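Local coordinates for IroE protein (Escherichia coli, PDB 2GZS), which hydrolyses the trilactone of enterobactin and its glucosylated salmochelin forms, usually cutting once to give linear trimers and preferring the iron-free siderophores, at residues T16-V21 and A129-Q134; P71-A76 and Q134-D139; Y169-S174 and G248-A253. All coordinates share one frame; numbering follows the deposited sequence.

Contact 1 of 3, residues T16-V21 and A129-Q134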
ATOM      1  N   THR A  16     -11.490   0.075  13.539  1.00 14.77           N
ATOM      2  CA  THR A  16     -12.089  -1.251  13.675  1.00 14.66           C
ATOM      3  C   THR A  16     -10.937  -2.238  13.931  1.00 17.79           C
ATOM      4  O   THR A  16      -9.758  -1.950  13.726  1.00 17.58           O
ATOM      5  CB  THR A  16     -12.865  -1.714  12.456  1.00 17.87           C
ATOM      6  OG1 THR A  16     -12.085  -1.835  11.272  1.00 36.65           O
ATOM      7  CG2 THR A  16     -13.841  -0.588  12.078  1.00 29.56           C
ATOM      8  N   SER A  17     -11.301  -3.408  14.459  1.00 15.06           N
ATOM      9  CA  SER A  17     -10.238  -4.365  14.836  1.00 15.21           C
ATOM     10  C   SER A  17     -10.575  -5.677  14.126  1.00 14.67           C
ATOM     11  O   SER A  17     -11.738  -5.965  13.833  1.00 15.16           O
ATOM     12  CB  SER A  17     -10.162  -4.519  16.350  1.00 21.10           C
ATOM     13  OG  SER A  17     -11.463  -4.716  16.875  1.00 33.34           O
ATOM     14  N   PHE A  18      -9.476  -6.412  13.801  1.00 12.43           N
ATOM     15  CA  PHE A  18      -9.656  -7.720  13.179  1.00 12.66           C
ATOM     16  C   PHE A  18      -8.564  -8.640  13.737  1.00 11.28           C
ATOM     17  O   PHE A  18      -7.610  -8.116  14.263  1.00 12.47           O
ATOM     18  CB  PHE A  18      -9.536  -7.734  11.668  1.00 11.85           C
ATOM     19  CG  PHE A  18     -10.497  -6.848  10.899  1.00 13.59           C
ATOM     20  CD1 PHE A  18     -11.584  -7.402  10.270  1.00 15.78           C
ATOM     21  CD2 PHE A  18     -10.308  -5.461  10.846  1.00 13.66           C
ATOM     22  CE1 PHE A  18     -12.470  -6.535   9.643  1.00 16.33           C
ATOM     23  CE2 PHE A  18     -11.200  -4.610  10.192  1.00 12.93           C
ATOM     24  CZ  PHE A  18     -12.288  -5.164   9.565  1.00 13.74           C
ATOM     25  N   ASP A  19      -8.708  -9.956  13.609  1.00 12.83           N
ATOM     26  CA  ASP A  19      -7.689 -10.897  14.059  1.00 12.43           C
ATOM     27  C   ASP A  19      -7.281 -11.731  12.865  1.00 11.73           C
ATOM     28  O   ASP A  19      -8.124 -12.019  11.978  1.00 13.38           O
ATOM     29  CB  ASP A  19      -8.249 -11.905  15.085  1.00 13.89           C
ATOM     30  CG  ASP A  19      -8.588 -11.206  16.385  1.00 22.96           C
ATOM     31  OD1 ASP A  19      -7.884 -10.241  16.742  1.00 19.02           O
ATOM     32  OD2 ASP A  19      -9.573 -11.615  17.049  1.00 26.92           O
ATOM     33  N   SER A  20      -6.010 -12.164  12.849  1.00 12.19           N
ATOM     34  CA  SER A  20      -5.676 -13.184  11.858  1.00 11.43           C
ATOM     35  C   SER A  20      -6.417 -14.523  12.096  1.00 12.69           C
ATOM     36  O   SER A  20      -6.825 -14.758  13.220  1.00 13.22           O
ATOM     37  CB  SER A  20      -4.163 -13.452  11.886  1.00 13.00           C
ATOM     38  OG  SER A  20      -3.705 -13.913  13.133  1.00 13.86           O
ATOM     39  N   VAL A  21      -6.467 -15.317  10.992  1.00 13.69           N
ATOM     40  CA  VAL A  21      -7.081 -16.645  11.274  1.00 15.18           C
ATOM     41  C   VAL A  21      -6.316 -17.495  12.262  1.00 14.14           C
ATOM     42  O   VAL A  21      -6.852 -18.296  13.101  1.00 15.27           O
ATOM     43  CB  VAL A  21      -7.338 -17.477  10.014  1.00 21.66           C
ATOM     44  CG1 VAL A  21      -8.413 -16.755   9.192  1.00 23.76           C
ATOM     45  CG2 VAL A  21      -6.136 -17.752   9.174  1.00 17.67           C
ATOM     46  N   ALA A 129     -11.592  -5.048   3.706  1.00 11.44           N
ATOM     47  CA  ALA A 129     -12.080  -4.078   2.698  1.00 13.08           C
ATOM     48  C   ALA A 129     -13.614  -4.111   2.646  1.00 17.32           C
ATOM     49  O   ALA A 129     -14.219  -3.022   2.666  1.00 14.39           O
ATOM     50  CB  ALA A 129     -11.397  -4.339   1.353  1.00 14.46           C
ATOM     51  N   PRO A 130     -14.283  -5.255   2.557  1.00 14.20           N
ATOM     52  CA  PRO A 130     -15.753  -5.244   2.455  1.00 14.92           C
ATOM     53  C   PRO A 130     -16.400  -4.598   3.663  1.00 18.85           C
ATOM     54  O   PRO A 130     -17.508  -4.041   3.520  1.00 23.15           O
ATOM     55  CB  PRO A 130     -16.153  -6.720   2.375  1.00 19.54           C
ATOM     56  CG  PRO A 130     -14.933  -7.379   1.781  1.00 20.12           C
ATOM     57  CD  PRO A 130     -13.781  -6.637   2.428  1.00 18.34           C
ATOM     58  N   LYS A 131     -15.777  -4.716   4.808  1.00 12.36           N
ATOM     59  CA  LYS A 131     -16.355  -4.118   5.998  1.00 13.41           C
ATOM     60  C   LYS A 131     -16.138  -2.616   5.948  1.00 19.46           C
ATOM     61  O   LYS A 131     -17.105  -1.862   6.170  1.00 16.21           O
ATOM     62  CB  LYS A 131     -15.713  -4.772   7.232  1.00 15.79           C
ATOM     63  CG  LYS A 131     -16.084  -4.140   8.568  1.00 16.81           C
ATOM     64  CD  LYS A 131     -17.582  -3.928   8.601  1.00 20.75           C
ATOM     65  CE  LYS A 131     -18.408  -5.166   8.866  1.00 41.50           C
ATOM     66  NZ  LYS A 131     -19.883  -4.927   8.772  1.00 44.42           N
ATOM     67  N   VAL A 132     -14.908  -2.132   5.705  1.00 12.65           N
ATOM     68  CA  VAL A 132     -14.721  -0.686   5.864  1.00 14.07           C
ATOM     69  C   VAL A 132     -15.373   0.072   4.688  1.00 15.21           C
ATOM     70  O   VAL A 132     -15.659   1.278   4.908  1.00 14.73           O
ATOM     71  CB  VAL A 132     -13.231  -0.323   6.034  1.00 17.15           C
ATOM     72  CG1 VAL A 132     -12.594  -1.082   7.202  1.00 17.90           C
ATOM     73  CG2 VAL A 132     -12.501  -0.603   4.741  1.00 14.29           C
ATOM     74  N   GLU A 133     -15.651  -0.525   3.539  1.00 11.75           N
ATOM     75  CA  GLU A 133     -16.323   0.163   2.450  1.00 10.77           C
ATOM     76  C   GLU A 133     -17.853   0.194   2.598  1.00 18.70           C
ATOM     77  O   GLU A 133     -18.502   0.931   1.827  1.00 15.75           O
ATOM     78  CB  GLU A 133     -15.948  -0.553   1.124  1.00 11.47           C
ATOM     79  CG  GLU A 133     -14.487  -0.198   0.783  1.00  9.78           C
ATOM     80  CD  GLU A 133     -14.087  -0.679  -0.593  1.00 18.37           C
ATOM     81  OE1 GLU A 133     -14.889  -0.966  -1.534  1.00 18.08           O
ATOM     82  OE2 GLU A 133     -12.837  -0.835  -0.846  1.00 18.63           O
ATOM     83  N   GLN A 134     -18.409  -0.589   3.541  1.00 16.31           N
ATOM     84  CA  GLN A 134     -19.864  -0.556   3.711  1.00 17.88           C
ATOM     85  C   GLN A 134     -20.294   0.835   4.095  1.00 16.19           C
ATOM     86  O   GLN A 134     -19.770   1.578   4.898  1.00 17.41           O
ATOM     87  CB  GLN A 134     -20.256  -1.585   4.791  1.00 23.35           C
ATOM     88  CG  GLN A 134     -20.105  -3.017   4.324  1.00 29.47           C
ATOM     89  CD  GLN A 134     -20.364  -3.969   5.484  1.00 46.56           C
ATOM     90  OE1 GLN A 134     -20.902  -3.553   6.503  1.00 34.66           O
ATOM     91  NE2 GLN A 134     -19.975  -5.221   5.302  1.00 78.09           N
TER
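K131, whose first side-chain carbons rest against F18, ends in an ammonium group that donates to its own segment: NZ lies 2.8 Å from OE1 of Q134, with a C=O...N angle of 110° and the donor tilted 31° from the carbonyl plane. The lysine chain makes this possible by bending at chi2 and chi3, which carries the charge away from strand 11-19 and toward Q134. What stays behind for F18 is methylene. With CG anti to the backbone N (chi1 173°), CB and CG of K131 come up to the rim of the phenyl ring: CG is 4.1 Å from F18 CZ, near the ring plane, so the lysine meets an edge rather than a face. A long residue with an apolar stem and a charged tip suits such a surface position.

Two residues back along the strand, on the same side of it, T16 turns OG1 to V132 CG1 at 4.2 Å, a loose van der Waals approach. V132 also touches T31, while F18 leans on V29 and I128, so the contact packs segment 129-134 against strands 11-19 and 26-34, with V132 reaching Y47 of strand 43-48. Beta-branched T16 fits the extended backbone. With no hydrogen bond between the segments, what holds them here is dispersion and partial exclusion of water, over a modest 119 Å².

Contact 2 of 3, residues P71-A76 and Q134-D139; sequences PPVIVA and QGLNID
V73 joins strand 73-79 to the segment 134-139, meeting L136 of its loop and I138 of the short strand 138-139, and its short side chain does so through two methyls. From the alpha carbon, CB already points at the other segment and then forks. CG1, on the far side of CB from the main-chain nitrogen, runs toward L136 and meets its CD1 at 4.2 Å, the two side chains reaching for each other tip to tip. CG2 takes the other partner, I138 CD1, at 4.0 Å; here the side chains cross at about a right angle. A bend at chi2 (-57°) swings the delta methyl of I138 in.

V73 sits in the interior of the sheet, where strand 73-79 is flanked by 26-34 and 43-48, and T31, P34, Y43 and I45 also touch it. A compact beta-branched residue suits a strand so enclosed. Helix 247-262 packs on the other face, against P72 and I74, giving the layered arrangement of the alpha/beta-hydrolase fold. Methyl against methyl, the contact is purely apolar: it shields V73 from water and, lacking directional bonds, is held by dispersion and the exclusion of water.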
ATOM      1  N   PRO A  71     -10.336  14.214  -2.608  1.00 14.23           N
ATOM      2  CA  PRO A  71      -9.725  13.554  -1.438  1.00 14.14           C
ATOM      3  C   PRO A  71     -10.212  12.127  -1.378  1.00 14.01           C
ATOM      4  O   PRO A  71     -11.374  11.762  -1.566  1.00 13.75           O
ATOM      5  CB  PRO A  71     -10.133  14.396  -0.215  1.00 13.76           C
ATOM      6  CG  PRO A  71     -11.392  15.071  -0.670  1.00 16.98           C
ATOM      7  CD  PRO A  71     -11.173  15.370  -2.150  1.00 20.59           C
ATOM      8  N   PRO A  72      -9.247  11.217  -1.102  1.00 12.91           N
ATOM      9  CA  PRO A  72      -9.629   9.807  -0.999  1.00 11.37           C
ATOM     10  C   PRO A  72     -10.062   9.382   0.392  1.00  8.89           C
ATOM     11  O   PRO A  72      -9.625   9.988   1.375  1.00 10.87           O
ATOM     12  CB  PRO A  72      -8.267   9.098  -1.350  1.00 13.91           C
ATOM     13  CG  PRO A  72      -7.270  10.044  -0.740  1.00 13.05           C
ATOM     14  CD  PRO A  72      -7.782  11.433  -0.998  1.00 13.56           C
ATOM     15  N   VAL A  73     -10.822   8.285   0.430  1.00 10.27           N
ATOM     16  CA  VAL A  73     -10.878   7.517   1.675  1.00 12.28           C
ATOM     17  C   VAL A  73      -9.503   6.857   1.957  1.00  8.19           C
ATOM     18  O   VAL A  73      -8.906   6.347   0.987  1.00 10.44           O
ATOM     19  CB  VAL A  73     -11.985   6.473   1.628  1.00 12.32           C
ATOM     20  CG1 VAL A  73     -12.066   5.529   2.806  1.00  9.75           C
ATOM     21  CG2 VAL A  73     -13.364   7.227   1.523  1.00 12.25           C
ATOM     22  N   ILE A  74      -9.089   6.940   3.201  1.00  9.03           N
ATOM     23  CA  ILE A  74      -7.760   6.383   3.552  1.00  9.64           C
ATOM     24  C   ILE A  74      -8.021   5.247   4.521  1.00 11.35           C
ATOM     25  O   ILE A  74      -8.679   5.418   5.568  1.00 10.97           O
ATOM     26  CB  ILE A  74      -6.923   7.457   4.229  1.00 10.50           C
ATOM     27  CG1 ILE A  74      -6.859   8.757   3.395  1.00 12.25           C
ATOM     28  CG2 ILE A  74      -5.567   6.881   4.548  1.00 12.25           C
ATOM     29  CD1 ILE A  74      -5.962   9.795   4.045  1.00 16.07           C
ATOM     30  N   VAL A  75      -7.519   4.051   4.235  1.00 10.44           N
ATOM     31  CA  VAL A  75      -7.676   2.917   5.139  1.00  8.47           C
ATOM     32  C   VAL A  75      -6.279   2.550   5.611  1.00  8.85           C
ATOM     33  O   VAL A  75      -5.514   2.013   4.795  1.00 10.75           O
ATOM     34  CB  VAL A  75      -8.375   1.698   4.508  1.00 11.45           C
ATOM     35  CG1 VAL A  75      -8.490   0.569   5.505  1.00 10.41           C
ATOM     36  CG2 VAL A  75      -9.742   2.115   3.959  1.00 12.55           C
ATOM     37  N   ALA A  76      -5.944   2.842   6.857  1.00  8.89           N
ATOM     38  CA  ALA A  76      -4.605   2.540   7.362  1.00  7.74           C
ATOM     39  C   ALA A  76      -4.701   1.224   8.113  1.00  9.61           C
ATOM     40  O   ALA A  76      -5.380   1.103   9.128  1.00 10.07           O
ATOM     41  CB  ALA A  76      -4.177   3.664   8.292  1.00 11.23           C
ATOM     42  N   GLN A 134     -18.409  -0.589   3.541  1.00 16.31           N
ATOM     43  CA  GLN A 134     -19.864  -0.556   3.711  1.00 17.88           C
ATOM     44  C   GLN A 134     -20.294   0.835   4.095  1.00 16.19           C
ATOM     45  O   GLN A 134     -19.770   1.578   4.898  1.00 17.41           O
ATOM     46  CB  GLN A 134     -20.256  -1.585   4.791  1.00 23.35           C
ATOM     47  CG  GLN A 134     -20.105  -3.017   4.324  1.00 29.47           C
ATOM     48  CD  GLN A 134     -20.364  -3.969   5.484  1.00 46.56           C
ATOM     49  OE1 GLN A 134     -20.902  -3.553   6.503  1.00 34.66           O
ATOM     50  NE2 GLN A 134     -19.975  -5.221   5.302  1.00 78.09           N
ATOM     51  N   GLY A 135     -21.387   1.250   3.448  1.00 17.02           N
ATOM     52  CA  GLY A 135     -21.874   2.574   3.838  1.00 18.22           C
ATOM     53  C   GLY A 135     -21.138   3.723   3.173  1.00 21.79           C
ATOM     54  O   GLY A 135     -21.449   4.907   3.470  1.00 24.37           O
ATOM     55  N   LEU A 136     -20.198   3.442   2.271  1.00 15.33           N
ATOM     56  CA  LEU A 136     -19.505   4.542   1.582  1.00 14.74           C
ATOM     57  C   LEU A 136     -19.673   4.434   0.077  1.00 16.62           C
ATOM     58  O   LEU A 136     -19.746   3.374  -0.543  1.00 18.91           O
ATOM     59  CB  LEU A 136     -17.990   4.540   1.888  1.00 16.57           C
ATOM     60  CG  LEU A 136     -17.597   4.762   3.340  1.00 18.96           C
ATOM     61  CD1 LEU A 136     -16.087   4.600   3.509  1.00 15.17           C
ATOM     62  CD2 LEU A 136     -18.069   6.127   3.808  1.00 20.05           C
ATOM     63  N   ASN A 137     -19.749   5.610  -0.571  1.00 19.59           N
ATOM     64  CA  ASN A 137     -19.730   5.627  -2.016  1.00 17.66           C
ATOM     65  C   ASN A 137     -18.250   5.622  -2.479  1.00 15.10           C
ATOM     66  O   ASN A 137     -17.642   6.686  -2.434  1.00 21.18           O
ATOM     67  CB  ASN A 137     -20.435   6.838  -2.629  1.00 23.87           C
ATOM     68  CG  ASN A 137     -20.528   6.783  -4.129  1.00 18.14           C
ATOM     69  OD1 ASN A 137     -20.395   5.758  -4.817  1.00 24.86           O
ATOM     70  ND2 ASN A 137     -20.792   7.954  -4.726  1.00 24.55           N
ATOM     71  N   ILE A 138     -17.831   4.432  -2.879  1.00 19.70           N
ATOM     72  CA  ILE A 138     -16.425   4.234  -3.271  1.00 17.39           C
ATOM     73  C   ILE A 138     -16.342   4.032  -4.770  1.00 17.05           C
ATOM     74  O   ILE A 138     -17.150   3.258  -5.307  1.00 19.00           O
ATOM     75  CB  ILE A 138     -15.878   2.990  -2.553  1.00 17.12           C
ATOM     76  CG1 ILE A 138     -15.854   3.137  -1.042  1.00 16.77           C
ATOM     77  CG2 ILE A 138     -14.481   2.692  -3.144  1.00 17.28           C
ATOM     78  CD1 ILE A 138     -15.052   4.339  -0.583  1.00 17.00           C
ATOM     79  N   ASP A 139     -15.417   4.732  -5.413  1.00 15.02           N
ATOM     80  CA  ASP A 139     -15.156   4.512  -6.820  1.00 16.87           C
ATOM     81  C   ASP A 139     -14.235   3.294  -6.971  1.00 20.68           C
ATOM     82  O   ASP A 139     -13.014   3.449  -6.741  1.00 17.38           O
ATOM     83  CB  ASP A 139     -14.483   5.704  -7.465  1.00 17.79           C
ATOM     84  CG  ASP A 139     -14.382   5.540  -8.968  1.00 25.85           C
ATOM     85  OD1 ASP A 139     -14.500   4.423  -9.493  1.00 26.15           O
ATOM     86  OD2 ASP A 139     -14.192   6.558  -9.652  1.00 26.75           O
TER

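Contact 3 of 3, residues Y169-S174 and G248-A253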
ATOM      1  N   TYR A 169       0.962   0.872  -5.397  1.00  6.54           N
ATOM      2  CA  TYR A 169       2.091   1.764  -5.155  1.00  7.91           C
ATOM      3  C   TYR A 169       3.093   1.010  -4.235  1.00  8.38           C
ATOM      4  O   TYR A 169       2.880   0.798  -3.053  1.00  8.79           O
ATOM      5  CB  TYR A 169       1.589   2.991  -4.411  1.00  8.66           C
ATOM      6  CG  TYR A 169       0.626   3.882  -5.174  1.00  9.43           C
ATOM      7  CD1 TYR A 169       1.138   4.909  -5.959  1.00 11.96           C
ATOM      8  CD2 TYR A 169      -0.750   3.674  -5.082  1.00  9.59           C
ATOM      9  CE1 TYR A 169       0.298   5.758  -6.687  1.00 12.52           C
ATOM     10  CE2 TYR A 169      -1.588   4.535  -5.782  1.00 12.66           C
ATOM     11  CZ  TYR A 169      -1.055   5.539  -6.544  1.00 11.76           C
ATOM     12  OH  TYR A 169      -1.968   6.352  -7.225  1.00 16.08           O
ATOM     13  N   SER A 170       4.166   0.599  -4.903  1.00  8.90           N
ATOM     14  CA  SER A 170       5.166  -0.254  -4.251  1.00  8.35           C
ATOM     15  C   SER A 170       6.387   0.596  -3.900  1.00  8.82           C
ATOM     16  O   SER A 170       7.091   0.957  -4.874  1.00  9.76           O
ATOM     17  CB  SER A 170       5.588  -1.380  -5.210  1.00  8.97           C
ATOM     18  OG  SER A 170       6.596  -2.150  -4.544  1.00  9.83           O
ATOM     19  N   ALA A 171       6.548   0.867  -2.633  1.00  7.64           N
ATOM     20  CA  ALA A 171       7.659   1.765  -2.237  1.00  8.71           C
ATOM     21  C   ALA A 171       8.822   0.989  -1.591  1.00 10.34           C
ATOM     22  O   ALA A 171       8.594   0.123  -0.771  1.00  9.36           O
ATOM     23  CB  ALA A 171       7.100   2.805  -1.282  1.00  9.97           C
ATOM     24  N   SER A 172      10.035   1.348  -2.066  1.00  9.39           N
ATOM     25  CA  SER A 172      11.284   0.704  -1.595  1.00 10.44           C
ATOM     26  C   SER A 172      11.285  -0.837  -1.591  1.00  8.61           C
ATOM     27  O   SER A 172      11.805  -1.377  -0.599  1.00  9.68           O
ATOM     28  CB  SER A 172      11.684   1.209  -0.215  1.00 11.01           C
ATOM     29  OG  SER A 172      11.812   2.656  -0.309  1.00 13.90           O
ATOM     30  N   PRO A 173      10.730  -1.497  -2.590  1.00 10.43           N
ATOM     31  CA  PRO A 173      10.798  -2.977  -2.558  1.00 11.73           C
ATOM     32  C   PRO A 173      12.262  -3.427  -2.742  1.00 11.20           C
ATOM     33  O   PRO A 173      12.542  -4.587  -2.333  1.00 12.10           O
ATOM     34  CB  PRO A 173       9.904  -3.405  -3.722  1.00 11.20           C
ATOM     35  CG  PRO A 173       9.969  -2.252  -4.686  1.00 10.95           C
ATOM     36  CD  PRO A 173      10.058  -1.033  -3.834  1.00 10.90           C
ATOM     37  N   SER A 174      13.095  -2.586  -3.285  1.00  9.64           N
ATOM     38  CA  SER A 174      14.528  -2.949  -3.498  1.00 12.15           C
ATOM     39  C   SER A 174      15.165  -3.244  -2.149  1.00 11.94           C
ATOM     40  O   SER A 174      16.277  -3.857  -2.165  1.00 13.86           O
ATOM     41  CB  SER A 174      15.302  -1.836  -4.207  1.00 13.03           C
ATOM     42  OG  SER A 174      15.383  -0.711  -3.345  1.00 14.67           O
ATOM     43  N   GLY A 248      13.200   7.236   6.685  1.00 11.45           N
ATOM     44  CA  GLY A 248      12.058   7.977   7.282  1.00 11.46           C
ATOM     45  C   GLY A 248      11.485   8.948   6.261  1.00 12.13           C
ATOM     46  O   GLY A 248      10.263   8.964   5.956  1.00 13.63           O
ATOM     47  N   PRO A 249      12.278   9.823   5.685  1.00 11.89           N
ATOM     48  CA  PRO A 249      11.766  10.717   4.648  1.00 11.28           C
ATOM     49  C   PRO A 249      11.206   9.932   3.516  1.00 10.28           C
ATOM     50  O   PRO A 249      10.232  10.356   2.891  1.00 12.68           O
ATOM     51  CB  PRO A 249      13.034  11.518   4.242  1.00 14.40           C
ATOM     52  CG  PRO A 249      13.819  11.540   5.511  1.00 13.25           C
ATOM     53  CD  PRO A 249      13.645  10.141   6.105  1.00 13.67           C
HETATM   54  N   MSE A 250      11.718   8.784   3.048  1.00  9.67           N
HETATM   55  CA  MSE A 250      11.104   8.038   1.986  1.00 12.35           C
HETATM   56  C   MSE A 250       9.758   7.401   2.361  1.00 10.94           C
HETATM   57  O   MSE A 250       8.903   7.371   1.478  1.00 10.29           O
HETATM   58  CB  MSE A 250      12.097   6.885   1.634  1.00 12.72           C
HETATM   59  CG  MSE A 250      11.506   6.026   0.528  1.00 15.23           C
HETATM   60 SE   MSE A 250      11.343   7.007  -1.163  1.00 14.30          SE
HETATM   61  CE  MSE A 250      10.462   5.574  -1.977  1.00 16.25           C
ATOM     62  N   PHE A 251       9.647   6.902   3.573  1.00 11.24           N
ATOM     63  CA  PHE A 251       8.341   6.388   4.040  1.00 11.40           C
ATOM     64  C   PHE A 251       7.297   7.501   3.853  1.00 11.44           C
ATOM     65  O   PHE A 251       6.227   7.255   3.315  1.00 10.69           O
ATOM     66  CB  PHE A 251       8.440   5.901   5.489  1.00 12.52           C
ATOM     67  CG  PHE A 251       7.159   5.249   6.024  1.00 11.41           C
ATOM     68  CD1 PHE A 251       7.108   3.863   6.033  1.00 10.13           C
ATOM     69  CD2 PHE A 251       6.098   6.013   6.505  1.00 13.47           C
ATOM     70  CE1 PHE A 251       5.930   3.261   6.502  1.00 11.82           C
ATOM     71  CE2 PHE A 251       4.958   5.403   6.950  1.00 11.11           C
ATOM     72  CZ  PHE A 251       4.855   4.016   7.002  1.00 10.11           C
ATOM     73  N   ASN A 252       7.690   8.676   4.341  1.00 10.41           N
ATOM     74  CA  ASN A 252       6.784   9.835   4.270  1.00 12.29           C
ATOM     75  C   ASN A 252       6.481  10.209   2.847  1.00 12.14           C
ATOM     76  O   ASN A 252       5.346  10.396   2.415  1.00 11.56           O
ATOM     77  CB  ASN A 252       7.473  11.067   4.892  1.00 13.60           C
ATOM     78  CG  ASN A 252       7.442  11.053   6.400  1.00 27.78           C
ATOM     79  OD1 ASN A 252       6.747  10.196   6.954  1.00 25.52           O
ATOM     80  ND2 ASN A 252       8.182  11.969   7.006  1.00 20.44           N
ATOM     81  N   ALA A 253       7.524  10.407   2.018  1.00 10.24           N
ATOM     82  CA  ALA A 253       7.340  10.845   0.653  1.00  8.43           C
ATOM     83  C   ALA A 253       6.455   9.929  -0.153  1.00 10.55           C
ATOM     84  O   ALA A 253       5.594  10.336  -0.949  1.00 10.51           O
ATOM     85  CB  ALA A 253       8.707  10.957  -0.062  1.00 11.51           C
TER
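M250, a selenomethionine on helix 247-262, and S172, just past the end of strand 167-171, bury the larger share of this interface; A171 adds a smaller part. The long, unbranched chain of M250 is flexible enough to bend at chi2 (66°), which folds its terminal methyl back so that two carbons face one small hydroxyl: S172 OG is 3.5 Å from M250 CG and 3.6 Å from M250 CE, with the selenium lying farther off. These are van der Waals contacts of a hydroxyl with carbon. The small A171 side chain meets CE through its CB at 4.4 Å, an apolar contact.

In the alpha/beta-hydrolase fold, catalytic residues gather at the C-terminal ends of the parallel strands, and this contact lies there. Helix 247-262 opens with the active-site H247, and the S172 side chain is about 5 Å from that of the active-site S149, which with G147 and G151 fits the GxSxG pattern of a nucleophile elbow. Both S172 and M250 touch H148, the residue before that serine. S172, a small residue, takes left-handed backbone angles (phi 49°, psi 40°), which turn the chain out of the strand into P173.

Contacts 1 and 2 are neighbours, with centres 13 Å apart. They share Q134, where the chain leaves helix 117-132 for strand 138-139, and they touch directly: V132 CG2 meets V75 CG2 at 4.0 Å, and E133 OE1 lies 4.0 Å from I138 CG2. Contact 3 reaches the same sheet from the opposite side of the chain's centre, its centre 25 Å from that of contact 1 and 23 Å from that of contact 2. It alone lies near the catalytic S149 and H247, and its S172 side chain is about 7 Å from the bound diisopropyl phosphonate. The first two are structural packing away from the active site.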